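PDB 4FYE: SidF, inhibitor of growth family, member 3 from Legionella pneumophila subsp. pneumophila, which probably acts as a phosphoinositide phosphatase that removes the 3-phosphate from phosphatidylinositol 3,4,5-trisphosphate. Local coordinates for residues 647-659 with 697-711. The protein carries 1 engineered substitution. Sequence-based numbering, arbitrary orientation.
Sequences KSNNDRGQRLAQK and DRELTTIQALHHTAN. With PO4 (phosphate ion), chain B.
N650 OD1 takes a hydrogen bond from N711 ND2 at 2.9 Å, nearly straight (N-H...O 173°). The donor lies tilted from the acceptor's carbonyl plane, although OD1 sits in the amide plane of N711. This bond joins helix 701-711 to the phosphate-binding loop of a CX5R phosphatase: 647-652 supply its last six residues, R652 being the arginine, with S646, probably the engineered substitution, in the place of the catalytic cysteine. A phosphate fills the loop, also bonded by S646 OG, probably marking where the scissile phosphate of a lipid substrate would sit. R652 grips it edge-on, with NE 2.7 Å from PO4 O1 and NH2 2.9 Å from PO4 O2. The backbone N atoms of K647, D651 and R652 add three more bonds, and the start of helix 652-659, aimed at the anion, would be expected to help stabilise its charge.

Helix 701-711 runs roughly antiparallel to helix 652-659, their axes 10.3 Å apart at closest approach. Beside the N711 bond, the N650 side chain crosses H708, with CB 3.8 Å from CD2; H708 ND1 itself bonds to V714 O. Q654 bends at chi2 (-45°), which lays its amide over one face of the H707 ring. The two planes differ by 13°, and Q654 NE2 is 3.6 Å from H707 NE2, offset toward the rim. Rotation of that amide is fixed at both ends: NE2 donates to N649 O at 3.0 Å, nearly along the C=O axis, while OE1 is held by Y204 OH. Q654 thus links the N649 carbonyl to the H707 ring.

Further along the helices, R655 is salt-bridged to D729 and rests NH2 near the T701 methyl, CG2. Q658, extended beyond CG, sets that CG 3.8 Å from L700 CB.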
ATOM      1  N   LYS A 647       2.527  -6.492  -8.034  1.00 76.81           N
ATOM      2  CA  LYS A 647       3.792  -7.250  -7.909  1.00 79.51           C
ATOM      3  C   LYS A 647       4.835  -6.428  -7.162  1.00 72.44           C
ATOM      4  O   LYS A 647       5.181  -6.777  -6.048  1.00 67.17           O
ATOM      5  CB  LYS A 647       4.314  -7.786  -9.264  1.00 83.10           C
ATOM      6  CG  LYS A 647       5.526  -8.701  -9.135  1.00 83.20           C
ATOM      7  CD  LYS A 647       5.779  -9.520 -10.392  1.00 94.51           C
ATOM      8  CE  LYS A 647       6.132 -10.965  -9.992  1.00 96.64           C
ATOM      9  NZ  LYS A 647       6.952 -11.787 -10.938  1.00 83.77           N
ATOM     10  N   SER A 648       5.288  -5.336  -7.769  1.00 66.53           N
ATOM     11  CA  SER A 648       6.238  -4.419  -7.112  1.00 74.05           C
ATOM     12  C   SER A 648       5.590  -3.213  -6.355  1.00 66.84           C
ATOM     13  O   SER A 648       6.278  -2.478  -5.656  1.00 66.84           O
ATOM     14  CB  SER A 648       7.199  -3.877  -8.180  1.00 67.41           C
ATOM     15  OG  SER A 648       6.471  -3.050  -9.103  1.00 64.63           O
ATOM     16  N   ASN A 649       4.316  -2.983  -6.633  1.00 70.11           N
ATOM     17  CA  ASN A 649       3.546  -1.912  -6.025  1.00 68.44           C
ATOM     18  C   ASN A 649       3.834  -0.553  -6.632  1.00 68.80           C
ATOM     19  O   ASN A 649       3.310   0.451  -6.191  1.00 72.80           O
ATOM     20  CB  ASN A 649       3.754  -1.857  -4.520  1.00 65.26           C
ATOM     21  CG  ASN A 649       2.620  -1.155  -3.820  1.00 72.12           C
ATOM     22  OD1 ASN A 649       1.458  -1.459  -4.056  1.00 80.88           O
ATOM     23  ND2 ASN A 649       2.949  -0.193  -2.975  1.00 68.40           N
ATOM     24  N   ASN A 650       4.682  -0.531  -7.642  1.00 63.79           N
ATOM     25  CA  ASN A 650       4.957   0.685  -8.383  1.00 59.87           C
ATOM     26  C   ASN A 650       3.773   1.210  -9.182  1.00 65.09           C
ATOM     27  O   ASN A 650       3.599   2.411  -9.319  1.00 69.50           O
ATOM     28  CB  ASN A 650       6.180   0.511  -9.277  1.00 57.97           C
ATOM     29  CG  ASN A 650       7.468   0.519  -8.494  1.00 58.04           C
ATOM     30  OD1 ASN A 650       7.593   1.224  -7.502  1.00 52.59           O
ATOM     31  ND2 ASN A 650       8.429  -0.274  -8.931  1.00 50.19           N
ATOM     32  N   ASP A 651       2.994   0.308  -9.760  1.00 54.11           N
ATOM     33  CA  ASP A 651       2.008   0.719 -10.740  1.00 50.12           C
ATOM     34  C   ASP A 651       0.539   0.580 -10.359  1.00 51.71           C
ATOM     35  O   ASP A 651      -0.101   1.559 -10.029  1.00 45.53           O
ATOM     36  CB  ASP A 651       2.300   0.018 -12.060  1.00 55.22           C
ATOM     37  CG  ASP A 651       3.784  -0.065 -12.348  1.00 58.86           C
ATOM     38  OD1 ASP A 651       4.409   0.986 -12.569  1.00 59.18           O
ATOM     39  OD2 ASP A 651       4.332  -1.179 -12.343  1.00 62.36           O
ATOM     40  N   ARG A 652       0.004  -0.631 -10.407  1.00 45.68           N
ATOM     41  CA  ARG A 652      -1.419  -0.834 -10.155  1.00 43.56           C
ATOM     42  C   ARG A 652      -1.838  -0.450  -8.744  1.00 39.70           C
ATOM     43  O   ARG A 652      -2.875   0.152  -8.541  1.00 37.36           O
ATOM     44  CB  ARG A 652      -1.813  -2.280 -10.435  1.00 42.80           C
ATOM     45  CG  ARG A 652      -2.276  -2.532 -11.852  1.00 49.86           C
ATOM     46  CD  ARG A 652      -2.300  -4.011 -12.169  1.00 49.31           C
ATOM     47  NE  ARG A 652      -1.097  -4.685 -11.712  1.00 50.53           N
ATOM     48  CZ  ARG A 652      -0.854  -5.973 -11.898  1.00 51.95           C
ATOM     49  NH1 ARG A 652      -1.731  -6.726 -12.526  1.00 52.49           N
ATOM     50  NH2 ARG A 652       0.267  -6.506 -11.456  1.00 49.03           N
ATOM     51  N   GLY A 653      -1.009  -0.807  -7.778  1.00 40.84           N
ATOM     52  CA  GLY A 653      -1.268  -0.528  -6.342  1.00 34.24           C
ATOM     53  C   GLY A 653      -1.250   0.941  -6.015  1.00 36.06           C
ATOM     54  O   GLY A 653      -2.079   1.434  -5.227  1.00 42.41           O
ATOM     55  N   GLN A 654      -0.323   1.673  -6.622  1.00 34.73           N
ATOM     56  CA  GLN A 654      -0.311   3.142  -6.496  1.00 34.87           C
ATOM     57  C   GLN A 654      -1.602   3.812  -6.984  1.00 32.72           C
ATOM     58  O   GLN A 654      -2.049   4.839  -6.411  1.00 32.78           O
ATOM     59  CB  GLN A 654       0.829   3.769  -7.345  1.00 38.40           C
ATOM     60  CG  GLN A 654       2.209   3.535  -6.775  1.00 41.46           C
ATOM     61  CD  GLN A 654       2.198   3.804  -5.289  1.00 48.88           C
ATOM     62  OE1 GLN A 654       2.070   4.933  -4.855  1.00 48.31           O
ATOM     63  NE2 GLN A 654       2.276   2.749  -4.506  1.00 48.60           N
ATOM     64  N   ARG A 655      -2.152   3.300  -8.075  1.00 28.41           N
ATOM     65  CA  ARG A 655      -3.369   3.869  -8.584  1.00 35.45           C
ATOM     66  C   ARG A 655      -4.570   3.545  -7.651  1.00 38.36           C
ATOM     67  O   ARG A 655      -5.474   4.364  -7.484  1.00 40.98           O
ATOM     68  CB  ARG A 655      -3.710   3.399 -10.001  1.00 41.57           C
ATOM     69  CG  ARG A 655      -2.700   3.470 -11.148  1.00 46.01           C
ATOM     70  CD  ARG A 655      -1.838   4.711 -11.519  1.00 48.39           C
ATOM     71  NE  ARG A 655      -2.465   5.963 -11.655  1.00 48.41           N
ATOM     72  CZ  ARG A 655      -2.300   6.874 -12.640  1.00 54.48           C
ATOM     73  NH1 ARG A 655      -1.536   6.700 -13.693  1.00 44.35           N
ATOM     74  NH2 ARG A 655      -2.956   8.042 -12.545  1.00 46.39           N
ATOM     75  N   LEU A 656      -4.589   2.351  -7.049  1.00 37.27           N
ATOM     76  CA  LEU A 656      -5.585   2.090  -6.071  1.00 35.23           C
ATOM     77  C   LEU A 656      -5.342   3.067  -4.878  1.00 38.28           C
ATOM     78  O   LEU A 656      -6.317   3.677  -4.379  1.00 38.29           O
ATOM     79  CB  LEU A 656      -5.531   0.621  -5.639  1.00 33.47           C
ATOM     80  CG  LEU A 656      -6.568   0.315  -4.572  1.00 36.09           C
ATOM     81  CD1 LEU A 656      -8.075   0.429  -4.994  1.00 32.28           C
ATOM     82  CD2 LEU A 656      -6.201  -1.039  -4.051  1.00 35.76           C
ATOM     83  N   ALA A 657      -4.082   3.242  -4.431  1.00 33.45           N
ATOM     84  CA  ALA A 657      -3.833   4.182  -3.302  1.00 34.35           C
ATOM     85  C   ALA A 657      -4.324   5.601  -3.634  1.00 38.47           C
ATOM     86  O   ALA A 657      -4.855   6.317  -2.748  1.00 40.84           O
ATOM     87  CB  ALA A 657      -2.357   4.182  -2.871  1.00 29.22           C
ATOM     88  N   GLN A 658      -4.227   5.986  -4.918  1.00 35.35           N
ATOM     89  CA  GLN A 658      -4.660   7.305  -5.378  1.00 34.31           C
ATOM     90  C   GLN A 658      -6.180   7.433  -5.259  1.00 38.84           C
ATOM     91  O   GLN A 658      -6.703   8.471  -4.861  1.00 41.33           O
ATOM     92  CB  GLN A 658      -4.279   7.506  -6.871  1.00 37.16           C
ATOM     93  CG  GLN A 658      -5.012   8.682  -7.561  1.00 38.34           C
ATOM     94  CD  GLN A 658      -4.630   8.988  -9.071  1.00 42.10           C
ATOM     95  OE1 GLN A 658      -5.266   9.864  -9.713  1.00 52.07           O
ATOM     96  NE2 GLN A 658      -3.666   8.291  -9.633  1.00 33.57           N
ATOM     97  N   LYS A 659      -6.908   6.404  -5.668  1.00 37.06           N
ATOM     98  CA  LYS A 659      -8.361   6.392  -5.515  1.00 38.93           C
ATOM     99  C   LYS A 659      -8.749   6.476  -4.023  1.00 41.27           C
ATOM    100  O   LYS A 659      -9.658   7.221  -3.636  1.00 47.50           O
ATOM    101  CB  LYS A 659      -8.875   5.099  -6.168  1.00 42.19           C
ATOM    102  CG  LYS A 659      -9.743   5.270  -7.395  1.00 44.97           C
ATOM    103  CD  LYS A 659      -9.074   5.862  -8.585  1.00 46.55           C
ATOM    104  CE  LYS A 659     -10.023   5.956  -9.796  1.00 47.95           C
ATOM    105  NZ  LYS A 659     -10.739   7.281 -10.024  1.00 50.52           N
ATOM    106  N   ASP A 697      -7.900  15.462  -8.295  1.00 38.98           N
ATOM    107  CA  ASP A 697      -7.309  14.282  -8.861  1.00 40.97           C
ATOM    108  C   ASP A 697      -5.933  14.690  -9.462  1.00 43.08           C
ATOM    109  O   ASP A 697      -5.014  13.942  -9.391  1.00 40.52           O
ATOM    110  CB  ASP A 697      -8.278  13.638  -9.882  1.00 48.16           C
ATOM    111  CG  ASP A 697      -7.987  12.140 -10.140  1.00 57.85           C
ATOM    112  OD1 ASP A 697      -7.446  11.431  -9.239  1.00 60.64           O
ATOM    113  OD2 ASP A 697      -8.344  11.653 -11.241  1.00 60.28           O
ATOM    114  N   ARG A 698      -5.807  15.921  -9.974  1.00 41.83           N
ATOM    115  CA  ARG A 698      -4.596  16.391 -10.588  1.00 42.76           C
ATOM    116  C   ARG A 698      -3.494  16.402  -9.583  1.00 42.84           C
ATOM    117  O   ARG A 698      -2.337  16.204  -9.927  1.00 46.07           O
ATOM    118  CB  ARG A 698      -4.773  17.769 -11.226  1.00 45.81           C
ATOM    119  CG  ARG A 698      -5.530  17.693 -12.540  1.00 41.66           C
ATOM    120  CD  ARG A 698      -5.659  19.038 -13.149  1.00 42.11           C
ATOM    121  NE  ARG A 698      -6.256  18.967 -14.483  1.00 44.07           N
ATOM    122  CZ  ARG A 698      -6.566  20.055 -15.217  1.00 45.26           C
ATOM    123  NH1 ARG A 698      -6.361  21.264 -14.704  1.00 41.19           N
ATOM    124  NH2 ARG A 698      -7.077  19.938 -16.468  1.00 45.65           N
ATOM    125  N   GLU A 699      -3.828  16.490  -8.322  1.00 42.49           N
ATOM    126  CA  GLU A 699      -2.754  16.654  -7.337  1.00 45.54           C
ATOM    127  C   GLU A 699      -2.044  15.310  -7.096  1.00 50.33           C
ATOM    128  O   GLU A 699      -0.826  15.270  -6.866  1.00 54.67           O
ATOM    129  CB  GLU A 699      -3.287  17.191  -6.007  1.00 49.05           C
ATOM    130  CG  GLU A 699      -3.911  18.589  -6.000  1.00 45.44           C
ATOM    131  CD  GLU A 699      -2.913  19.665  -6.369  1.00 50.11           C
ATOM    132  OE1 GLU A 699      -3.360  20.798  -6.535  1.00 50.79           O
ATOM    133  OE2 GLU A 699      -1.689  19.398  -6.526  1.00 50.84           O
ATOM    134  N   LEU A 700      -2.805  14.222  -7.189  1.00 45.91           N
ATOM    135  CA  LEU A 700      -2.405  12.920  -6.638  1.00 40.24           C
ATOM    136  C   LEU A 700      -1.306  12.161  -7.387  1.00 38.81           C
ATOM    137  O   LEU A 700      -0.760  11.191  -6.880  1.00 36.43           O
ATOM    138  CB  LEU A 700      -3.640  12.049  -6.460  1.00 37.61           C
ATOM    139  CG  LEU A 700      -4.732  12.899  -5.824  1.00 38.79           C
ATOM    140  CD1 LEU A 700      -6.054  12.159  -5.913  1.00 35.84           C
ATOM    141  CD2 LEU A 700      -4.366  13.190  -4.372  1.00 38.44           C
ATOM    142  N   THR A 701      -0.895  12.574  -8.574  1.00 42.22           N
ATOM    143  CA  THR A 701       0.171  11.736  -9.228  1.00 38.10           C
ATOM    144  C   THR A 701       1.534  12.111  -8.739  1.00 38.18           C
ATOM    145  O   THR A 701       2.542  11.377  -8.928  1.00 44.74           O
ATOM    146  CB  THR A 701       0.144  11.828 -10.739  1.00 38.50           C
ATOM    147  OG1 THR A 701      -0.391  13.123 -11.086  1.00 44.76           O
ATOM    148  CG2 THR A 701      -0.775  10.692 -11.290  1.00 38.79           C
ATOM    149  N   THR A 702       1.598  13.222  -8.050  1.00 34.88           N
ATOM    150  CA  THR A 702       2.914  13.712  -7.710  1.00 37.74           C
ATOM    151  C   THR A 702       3.654  12.867  -6.674  1.00 38.65           C
ATOM    152  O   THR A 702       4.827  12.555  -6.882  1.00 39.23           O
ATOM    153  CB  THR A 702       3.010  15.272  -7.626  1.00 37.55           C
ATOM    154  OG1 THR A 702       3.188  15.688  -6.310  1.00 55.40           O
ATOM    155  CG2 THR A 702       1.838  15.935  -8.214  1.00 35.15           C
ATOM    156  N   ILE A 703       2.953  12.400  -5.635  1.00 39.10           N
ATOM    157  CA  ILE A 703       3.526  11.470  -4.644  1.00 34.63           C
ATOM    158  C   ILE A 703       3.905  10.144  -5.316  1.00 40.06           C
ATOM    159  O   ILE A 703       4.908   9.561  -4.927  1.00 37.94           O
ATOM    160  CB  ILE A 703       2.590  11.263  -3.399  1.00 38.10           C
ATOM    161  CG1 ILE A 703       3.361  10.761  -2.176  1.00 39.37           C
ATOM    162  CG2 ILE A 703       1.417  10.295  -3.656  1.00 34.70           C
ATOM    163  CD1 ILE A 703       4.164  11.838  -1.514  1.00 37.29           C
ATOM    164  N   GLN A 704       3.147   9.704  -6.352  1.00 36.42           N
ATOM    165  CA  GLN A 704       3.449   8.494  -7.072  1.00 35.30           C
ATOM    166  C   GLN A 704       4.763   8.643  -7.823  1.00 38.66           C
ATOM    167  O   GLN A 704       5.552   7.733  -7.832  1.00 36.62           O
ATOM    168  CB  GLN A 704       2.327   8.120  -8.082  1.00 35.34           C
ATOM    169  CG  GLN A 704       1.013   7.839  -7.398  1.00 37.76           C
ATOM    170  CD  GLN A 704      -0.089   7.554  -8.390  1.00 45.68           C
ATOM    171  OE1 GLN A 704      -1.183   8.137  -8.295  1.00 46.48           O
ATOM    172  NE2 GLN A 704       0.184   6.663  -9.356  1.00 47.47           N
ATOM    173  N   ALA A 705       5.023   9.798  -8.420  1.00 36.92           N
ATOM    174  CA  ALA A 705       6.247   9.878  -9.184  1.00 35.86           C
ATOM    175  C   ALA A 705       7.450   9.930  -8.243  1.00 37.33           C
ATOM    176  O   ALA A 705       8.533   9.384  -8.557  1.00 39.76           O
ATOM    177  CB  ALA A 705       6.230  11.040 -10.153  1.00 31.28           C
ATOM    178  N   LEU A 706       7.238  10.519  -7.069  1.00 36.88           N
ATOM    179  CA  LEU A 706       8.288  10.560  -6.025  1.00 41.49           C
ATOM    180  C   LEU A 706       8.616   9.187  -5.481  1.00 42.17           C
ATOM    181  O   LEU A 706       9.767   8.829  -5.388  1.00 42.61           O
ATOM    182  CB  LEU A 706       7.779  11.373  -4.838  1.00 38.41           C
ATOM    183  CG  LEU A 706       8.208  12.811  -4.781  1.00 40.77           C
ATOM    184  CD1 LEU A 706       8.102  13.286  -3.335  1.00 39.94           C
ATOM    185  CD2 LEU A 706       9.692  12.864  -5.197  1.00 43.93           C
ATOM    186  N   HIS A 707       7.555   8.447  -5.104  1.00 39.80           N
ATOM    187  CA  HIS A 707       7.639   7.077  -4.625  1.00 39.88           C
ATOM    188  C   HIS A 707       8.345   6.252  -5.663  1.00 42.51           C
ATOM    189  O   HIS A 707       9.283   5.568  -5.305  1.00 41.12           O
ATOM    190  CB  HIS A 707       6.252   6.560  -4.236  1.00 41.87           C
ATOM    191  CG  HIS A 707       6.102   5.063  -4.268  1.00 47.68           C
ATOM    192  ND1 HIS A 707       6.196   4.305  -3.154  1.00 54.91           N
ATOM    193  CD2 HIS A 707       5.864   4.185  -5.327  1.00 53.48           C
ATOM    194  CE1 HIS A 707       6.056   3.000  -3.485  1.00 60.58           C
ATOM    195  NE2 HIS A 707       5.862   2.923  -4.815  1.00 59.24           N
ATOM    196  N   HIS A 708       7.956   6.351  -6.952  1.00 38.61           N
ATOM    197  CA  HIS A 708       8.627   5.594  -8.025  1.00 36.61           C
ATOM    198  C   HIS A 708      10.113   5.896  -8.152  1.00 35.02           C
ATOM    199  O   HIS A 708      10.942   5.011  -8.446  1.00 39.08           O
ATOM    200  CB  HIS A 708       7.901   5.823  -9.369  1.00 35.71           C
ATOM    201  CG  HIS A 708       8.186   4.756 -10.429  1.00 39.45           C
ATOM    202  ND1 HIS A 708       9.330   4.756 -11.211  1.00 40.49           N
ATOM    203  CD2 HIS A 708       7.428   3.681 -10.851  1.00 35.48           C
ATOM    204  CE1 HIS A 708       9.295   3.706 -12.058  1.00 36.03           C
ATOM    205  NE2 HIS A 708       8.118   3.066 -11.870  1.00 41.09           N
ATOM    206  N   THR A 709      10.480   7.154  -7.943  1.00 34.17           N
ATOM    207  CA  THR A 709      11.878   7.554  -8.032  1.00 38.86           C
ATOM    208  C   THR A 709      12.700   6.893  -6.920  1.00 40.43           C
ATOM    209  O   THR A 709      13.729   6.267  -7.190  1.00 47.75           O
ATOM    210  CB  THR A 709      12.005   9.088  -8.033  1.00 38.63           C
ATOM    211  OG1 THR A 709      11.229   9.571  -9.138  1.00 40.39           O
ATOM    212  CG2 THR A 709      13.462   9.523  -8.236  1.00 36.12           C
ATOM    213  N   ALA A 710      12.243   7.038  -5.696  1.00 38.11           N
ATOM    214  CA  ALA A 710      12.811   6.317  -4.534  1.00 44.95           C
ATOM    215  C   ALA A 710      12.893   4.793  -4.724  1.00 44.75           C
ATOM    216  O   ALA A 710      13.826   4.158  -4.262  1.00 45.98           O
ATOM    217  CB  ALA A 710      11.992   6.616  -3.281  1.00 36.62           C
ATOM    218  N   ASN A 711      11.940   4.206  -5.416  1.00 41.54           N
ATOM    219  CA  ASN A 711      12.047   2.790  -5.646  1.00 44.61           C
ATOM    220  C   ASN A 711      12.900   2.412  -6.789  1.00 45.77           C
ATOM    221  O   ASN A 711      13.472   1.350  -6.728  1.00 49.50           O
ATOM    222  CB  ASN A 711      10.693   2.130  -5.905  1.00 51.56           C
ATOM    223  CG  ASN A 711       9.956   1.791  -4.642  1.00 54.13           C
ATOM    224  OD1 ASN A 711      10.469   1.963  -3.537  1.00 62.38           O
ATOM    225  ND2 ASN A 711       8.729   1.340  -4.795  1.00 59.79           N
TER
HETATM  226  P   PO4 B 801       2.486  -3.556 -10.777  1.00 62.81           P
HETATM  227  O1  PO4 B 801       1.112  -3.154 -11.326  1.00 58.13           O
HETATM  228  O2  PO4 B 801       2.487  -5.023 -10.363  1.00 83.68           O
HETATM  229  O3  PO4 B 801       3.653  -3.412 -11.765  1.00 66.41           O
HETATM  230  O4  PO4 B 801       2.815  -2.689  -9.547  1.00 78.06           O